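Local coordinates for protein hydrolase, haloacid dehalogenase-like family (Streptococcus pneumoniae, PDB 2FI1) that probably acts as a hydrolase of the haloacid dehalogenase-like family, with a calcium ion bound here and a substrate that is not established, at residues Glu79-Phe84 and Leu115-Ile120; His101-His106 and Ala122-Val127. All coordinates share one frame; numbering follows the deposited sequence.

Contact 1 of 2, residues Glu79-Phe84 and Leu115-Ile120; sequences EHPILF and LEKTSI
L83 and T118 make the largest part of this contact. The branched end of L83 lies obliquely against the T118 side chain, with L83 CD2 3.8 Å from T118 CB. The other methyl of L83 reaches further along. Its CD1 meets I120 CG2 at 3.9 Å, and the L83 and I120 side chains run antiparallel past one another. In L83, chi1 of -61° and chi2 of 175° together bring both methyls to T118 and I120.

T118 splits its polar and apolar branches. Its chi1 of 59° sets OG1 on the inner side, flanked by N and C of its own backbone, and OG1 is hydrogen-bonded to I114 O in the helix. The methyl is thereby left for the contact, and CG2 touches P81 CB at 3.7 Å. The P81 ring continues onto K117, whose chain crosses it at about a right angle. P81 CD is 3.8 Å from K117 CB. The bent K117 chain then passes E79, with its CD 3.5 Å from E79 O.

No direct hydrogen bond joins the segments. Two waters lie between them. One donates to P81 O at 2.7 Å and to K117 O at 3.2 Å. The other donates to K117 O and has a weak link to H80 ND1. The turn beyond K117 is a Schellman motif. S119 has positive phi, and the bonds S119 N to E116 O and I120 N to L115 O close the end of the helix.

The contact lies largely at the surface. Segment 79-84 is in the loop between helix 66-77 and helix 87-96. It rests on the C-terminal end of helix 110-117. I82 and F84 make backbone hydrogen bonds to D19 and L17, at the link between helix 13-17 and helix 20-34. On the helix side L115 reaches strand 124-128.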
loop_
_atom_site.group_PDB
_atom_site.type_symbol
_atom_site.label_atom_id
_atom_site.label_comp_id
_atom_site.label_asym_id
_atom_site.label_seq_id
_atom_site.Cartn_x
_atom_site.Cartn_y
_atom_site.Cartn_z
ATOM N N GLU A 79 -7.571 -9.499 -9.426
ATOM C CA GLU A 79 -8.960 -9.885 -9.160
ATOM C C GLU A 79 -9.103 -10.387 -7.721
ATOM O O GLU A 79 -10.194 -10.342 -7.148
ATOM C CB GLU A 79 -9.434 -10.959 -10.141
ATOM C CG GLU A 79 -9.507 -10.475 -11.577
ATOM C CD GLU A 79 -9.753 -11.599 -12.570
ATOM O OE1 GLU A 79 -10.155 -12.708 -12.152
ATOM O OE2 GLU A 79 -9.536 -11.363 -13.776
ATOM N N HIS A 80 -8.000 -10.862 -7.141
ATOM C CA HIS A 80 -7.962 -11.278 -5.746
ATOM C C HIS A 80 -6.721 -10.685 -5.087
ATOM O O HIS A 80 -5.720 -11.377 -4.889
ATOM C CB HIS A 80 -7.950 -12.802 -5.649
ATOM C CG HIS A 80 -9.158 -13.443 -6.247
ATOM N ND1 HIS A 80 -10.352 -13.564 -5.567
ATOM C CD2 HIS A 80 -9.370 -13.962 -7.477
ATOM C CE1 HIS A 80 -11.240 -14.153 -6.349
ATOM N NE2 HIS A 80 -10.672 -14.400 -7.514
ATOM N N PRO A 81 -6.790 -9.391 -4.734
ATOM C CA PRO A 81 -5.613 -8.757 -4.139
ATOM C C PRO A 81 -5.253 -9.384 -2.796
ATOM O O PRO A 81 -6.106 -9.995 -2.145
ATOM C CB PRO A 81 -6.030 -7.289 -3.974
ATOM C CG PRO A 81 -7.302 -7.117 -4.748
ATOM C CD PRO A 81 -7.934 -8.464 -4.824
ATOM N N ILE A 82 -4.000 -9.238 -2.395
ATOM C CA ILE A 82 -3.475 -9.856 -1.190
ATOM C C ILE A 82 -3.038 -8.771 -0.213
ATOM O O ILE A 82 -2.180 -7.957 -0.536
ATOM C CB ILE A 82 -2.282 -10.778 -1.546
ATOM C CG1 ILE A 82 -2.758 -11.887 -2.491
ATOM C CG2 ILE A 82 -1.649 -11.392 -0.305
ATOM C CD1 ILE A 82 -1.654 -12.720 -3.081
ATOM N N LEU A 83 -3.646 -8.743 0.970
ATOM C CA LEU A 83 -3.220 -7.834 2.038
ATOM C C LEU A 83 -1.965 -8.374 2.704
ATOM O O LEU A 83 -1.686 -9.574 2.622
ATOM C CB LEU A 83 -4.318 -7.698 3.100
ATOM C CG LEU A 83 -5.653 -7.130 2.632
ATOM C CD1 LEU A 83 -6.643 -7.191 3.790
ATOM C CD2 LEU A 83 -5.481 -5.708 2.113
ATOM N N PHE A 84 -1.219 -7.517 3.395
ATOM C CA PHE A 84 -0.185 -8.036 4.284
ATOM C C PHE A 84 -0.833 -8.873 5.376
ATOM O O PHE A 84 -1.970 -8.608 5.782
ATOM C CB PHE A 84 0.667 -6.909 4.859
ATOM C CG PHE A 84 1.713 -6.424 3.904
ATOM C CD1 PHE A 84 2.872 -7.159 3.713
ATOM C CD2 PHE A 84 1.523 -5.287 3.144
ATOM C CE1 PHE A 84 3.825 -6.734 2.812
ATOM C CE2 PHE A 84 2.469 -4.871 2.246
ATOM C CZ PHE A 84 3.620 -5.585 2.088
ATOM N N LEU A 115 -10.235 -1.982 -2.001
ATOM C CA LEU A 115 -10.722 -2.021 -0.619
ATOM C C LEU A 115 -11.962 -2.902 -0.474
ATOM O O LEU A 115 -12.155 -3.551 0.557
ATOM C CB LEU A 115 -11.029 -0.607 -0.132
ATOM C CG LEU A 115 -9.861 0.380 -0.150
ATOM C CD1 LEU A 115 -10.300 1.740 0.368
ATOM C CD2 LEU A 115 -8.699 -0.153 0.673
ATOM N N GLU A 116 -12.804 -2.929 -1.497
ATOM C CA GLU A 116 -13.963 -3.819 -1.509
ATOM C C GLU A 116 -13.544 -5.282 -1.662
ATOM O O GLU A 116 -14.005 -6.159 -0.921
ATOM C CB GLU A 116 -14.917 -3.440 -2.648
ATOM C CG GLU A 116 -15.633 -2.120 -2.467
ATOM C CD GLU A 116 -16.552 -2.080 -1.262
ATOM O OE1 GLU A 116 -17.019 -3.151 -0.816
ATOM O OE2 GLU A 116 -16.824 -0.962 -0.774
ATOM N N LYS A 117 -12.670 -5.562 -2.621
ATOM C CA LYS A 117 -12.247 -6.931 -2.875
ATOM C C LYS A 117 -11.528 -7.544 -1.679
ATOM O O LYS A 117 -11.613 -8.755 -1.463
ATOM C CB LYS A 117 -11.341 -6.996 -4.105
ATOM C CG LYS A 117 -12.071 -6.825 -5.418
ATOM C CD LYS A 117 -11.133 -7.061 -6.587
ATOM C CE LYS A 117 -10.885 -5.806 -7.374
ATOM N NZ LYS A 117 -12.085 -5.504 -8.203
ATOM N N THR A 118 -10.820 -6.722 -0.908
ATOM C CA THR A 118 -10.098 -7.191 0.280
ATOM C C THR A 118 -10.899 -7.033 1.577
ATOM O O THR A 118 -10.388 -7.331 2.664
ATOM C CB THR A 118 -8.749 -6.466 0.430
ATOM O OG1 THR A 118 -8.970 -5.062 0.530
ATOM C CG2 THR A 118 -7.841 -6.756 -0.755
ATOM N N SER A 119 -12.142 -6.579 1.457
ATOM C CA SER A 119 -13.062 -6.463 2.593
ATOM C C SER A 119 -12.513 -5.601 3.727
ATOM O O SER A 119 -12.734 -5.900 4.903
ATOM C CB SER A 119 -13.459 -7.854 3.104
ATOM O OG SER A 119 -14.066 -8.589 2.057
ATOM N N ILE A 120 -11.823 -4.520 3.387
ATOM C CA ILE A 120 -11.447 -3.535 4.407
ATOM C C ILE A 120 -12.046 -2.140 4.180
ATOM O O ILE A 120 -11.778 -1.226 4.946
ATOM C CB ILE A 120 -9.918 -3.457 4.618
ATOM C CG1 ILE A 120 -9.194 -3.044 3.332
ATOM C CG2 ILE A 120 -9.401 -4.791 5.151
ATOM C CD1 ILE A 120 -7.728 -2.706 3.547
HETATM O O HOH W 1 -10.670 -11.223 -3.179
HETATM O O HOH W 2 -8.809 -10.253 -1.828
#

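Contact 2 of 2, residues His101-His106 and Ala122-Val127; sequences HFLVSH and AYFTEV
L103 and V127 pair as parallel neighbours where strands 100-104 and 124-128 meet. This is the pairing of the two strands of a beta-alpha-beta crossover, in the Rossmann-like core of the haloacid dehalogenase fold. Strand 124-128 is outermost on this side within the chain.

Two backbone hydrogen bonds cross the contact. T125 N donates to H101 O at 2.8 Å, and L103 N donates to E126 O at 3.1 Å. The chain turns a corner at T125, and the clear parallel pair is L103 with V127. CA-H...O contacts accompany these bonds, such as F102 CA to E126 O.

Apolar groups pack beside the backbone. L103 CB meets F124 CD1 at 3.9 Å. L103 and V127 run side by side and share one face of the sheet. L103 CG (chi1 -172°) and V127 CG1 (chi1 176°) each stand opposite their own backbone N, and L103 CD2 meets V127 CG1 at 4.0 Å. F102 and E126 start on the other face. There the F102 ring lies alongside T125, with CE1 3.7 Å from T125 CB. The E126 carboxylate turns away, to a salt bridge with K149 and hydrogen bonds with Y145 and Y150.

The aromatic contact is between H101 and Y123. Their side chains run side by side, but the ring planes stand at 86° to each other, centroids 5.8 Å apart. The rings are not stacked. Outside partners hold both: H101 bonds to W11 and L91 through its two ring nitrogens, and Y123 OH bonds to E92. Y123 O sits at the edge of the imidazole, in its plane, beside CD2.

One water ties the start of the contact together. It accepts from H101 N, donates to Y123 O, and lies 2.7 Å from T125 OG1.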
loop_
_atom_site.group_PDB
_atom_site.type_symbol
_atom_site.label_atom_id
_atom_site.label_comp_id
_atom_site.label_asym_id
_atom_site.label_seq_id
_atom_site.Cartn_x
_atom_site.Cartn_y
_atom_site.Cartn_z
ATOM N N HIS A 101 -9.701 5.282 10.979
ATOM C CA HIS A 101 -8.785 4.985 9.903
ATOM C C HIS A 101 -9.097 5.868 8.716
ATOM O O HIS A 101 -10.251 6.058 8.359
ATOM C CB HIS A 101 -8.926 3.536 9.447
ATOM C CG HIS A 101 -8.713 2.528 10.525
ATOM N ND1 HIS A 101 -7.471 2.249 11.052
ATOM C CD2 HIS A 101 -9.592 1.721 11.166
ATOM C CE1 HIS A 101 -7.594 1.315 11.979
ATOM N NE2 HIS A 101 -8.867 0.976 12.065
ATOM N N PHE A 102 -8.040 6.371 8.092
ATOM C CA PHE A 102 -8.119 7.141 6.859
ATOM C C PHE A 102 -7.132 6.543 5.886
ATOM O O PHE A 102 -6.181 5.873 6.286
ATOM C CB PHE A 102 -7.792 8.615 7.109
ATOM C CG PHE A 102 -8.664 9.237 8.147
ATOM C CD1 PHE A 102 -9.856 9.840 7.801
ATOM C CD2 PHE A 102 -8.315 9.178 9.486
ATOM C CE1 PHE A 102 -10.665 10.396 8.776
ATOM C CE2 PHE A 102 -9.128 9.726 10.449
ATOM C CZ PHE A 102 -10.292 10.328 10.099
ATOM N N LEU A 103 -7.342 6.784 4.597
ATOM C CA LEU A 103 -6.415 6.291 3.580
ATOM C C LEU A 103 -6.105 7.414 2.616
ATOM O O LEU A 103 -7.024 8.112 2.185
ATOM C CB LEU A 103 -7.015 5.107 2.822
ATOM C CG LEU A 103 -6.154 4.308 1.840
ATOM C CD1 LEU A 103 -5.101 3.535 2.538
ATOM C CD2 LEU A 103 -7.049 3.350 1.077
ATOM N N VAL A 104 -4.821 7.604 2.307
ATOM C CA VAL A 104 -4.409 8.559 1.275
ATOM C C VAL A 104 -3.670 7.802 0.188
ATOM O O VAL A 104 -2.688 7.106 0.462
ATOM C CB VAL A 104 -3.529 9.680 1.840
ATOM C CG1 VAL A 104 -2.991 10.571 0.716
ATOM C CG2 VAL A 104 -4.315 10.517 2.821
ATOM N N SER A 105 -4.159 7.953 -1.041
ATOM C CA SER A 105 -3.545 7.330 -2.205
ATOM C C SER A 105 -3.442 8.347 -3.331
ATOM O O SER A 105 -4.284 9.225 -3.472
ATOM C CB SER A 105 -4.388 6.152 -2.679
ATOM O OG SER A 105 -3.820 5.532 -3.836
ATOM N N HIS A 106 -2.404 8.171 -4.137
ATOM C CA HIS A 106 -2.240 8.927 -5.374
ATOM C C HIS A 106 -2.975 8.298 -6.540
ATOM O O HIS A 106 -3.067 8.920 -7.597
ATOM C CB HIS A 106 -0.781 8.960 -5.773
ATOM C CG HIS A 106 0.122 9.562 -4.752
ATOM N ND1 HIS A 106 1.463 9.267 -4.692
ATOM C CD2 HIS A 106 -0.112 10.467 -3.770
ATOM C CE1 HIS A 106 2.015 9.953 -3.706
ATOM N NE2 HIS A 106 1.083 10.691 -3.135
ATOM N N ALA A 122 -14.881 -1.064 4.899
ATOM C CA ALA A 122 -15.668 -0.687 6.070
ATOM C C ALA A 122 -14.864 0.017 7.151
ATOM O O ALA A 122 -15.447 0.682 8.007
ATOM C CB ALA A 122 -16.360 -1.911 6.656
ATOM N N TYR A 123 -13.539 -0.107 7.121
ATOM C CA TYR A 123 -12.716 0.500 8.158
ATOM C C TYR A 123 -12.493 1.996 8.012
ATOM O O TYR A 123 -12.172 2.656 8.991
ATOM C CB TYR A 123 -11.360 -0.208 8.277
ATOM C CG TYR A 123 -11.502 -1.516 8.998
ATOM C CD1 TYR A 123 -11.747 -1.532 10.365
ATOM C CD2 TYR A 123 -11.481 -2.731 8.317
ATOM C CE1 TYR A 123 -11.925 -2.724 11.035
ATOM C CE2 TYR A 123 -11.665 -3.937 8.996
ATOM C CZ TYR A 123 -11.891 -3.915 10.343
ATOM O OH TYR A 123 -12.090 -5.109 10.994
ATOM N N PHE A 124 -12.655 2.546 6.802
ATOM C CA PHE A 124 -12.168 3.894 6.536
ATOM C C PHE A 124 -13.230 4.948 6.659
ATOM O O PHE A 124 -14.256 4.888 5.999
ATOM C CB PHE A 124 -11.491 3.940 5.167
ATOM C CG PHE A 124 -10.304 3.038 5.105
ATOM C CD1 PHE A 124 -9.096 3.425 5.655
ATOM C CD2 PHE A 124 -10.420 1.759 4.602
ATOM C CE1 PHE A 124 -8.014 2.577 5.666
ATOM C CE2 PHE A 124 -9.333 0.896 4.613
ATOM C CZ PHE A 124 -8.122 1.316 5.152
ATOM N N THR A 125 -12.967 5.919 7.520
ATOM C CA THR A 125 -13.835 7.082 7.651
ATOM C C THR A 125 -13.819 7.906 6.368
ATOM O O THR A 125 -14.866 8.371 5.908
ATOM C CB THR A 125 -13.427 7.914 8.868
ATOM O OG1 THR A 125 -13.628 7.129 10.056
ATOM C CG2 THR A 125 -14.228 9.201 8.957
ATOM N N GLU A 126 -12.640 8.080 5.776
ATOM C CA GLU A 126 -12.534 8.686 4.454
ATOM C C GLU A 126 -11.320 8.124 3.729
ATOM O O GLU A 126 -10.263 7.899 4.332
ATOM C CB GLU A 126 -12.451 10.214 4.517
ATOM C CG GLU A 126 -12.458 10.854 3.120
ATOM C CD GLU A 126 -12.669 12.356 3.091
ATOM O OE1 GLU A 126 -13.277 12.928 4.014
ATOM O OE2 GLU A 126 -12.214 12.978 2.110
ATOM N N VAL A 127 -11.513 7.875 2.439
ATOM C CA VAL A 127 -10.460 7.466 1.517
ATOM C C VAL A 127 -10.221 8.627 0.557
ATOM O O VAL A 127 -11.152 9.065 -0.134
ATOM C CB VAL A 127 -10.844 6.205 0.730
ATOM C CG1 VAL A 127 -9.771 5.864 -0.295
ATOM C CG2 VAL A 127 -11.087 5.034 1.667
HETATM O O HOH W 3 -12.569 4.716 10.688
#

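The segments alternate along the chain: 79-84, 101-106, 115-120, then 122-127. The two contacts therefore interlock, with centres 14 Å apart. Helix 110-117 joins them, since it is the crossover between strands 100-104 and 124-128. Its L115 packs on contact 2, with CD1 3.6 Å from V127 CG2 and 3.7 Å from L103 CD2. Contact 2 forms the edge of the parallel sheet where strand 124-128 is outermost within this chain. Contact 1 ties the loop coming from the helices of residues 20-77, probably the cap, to that core. The calcium ion, held by D12, G14 and D160, is about 12 Å from the L83 side chain and about 9 Å from that of L103.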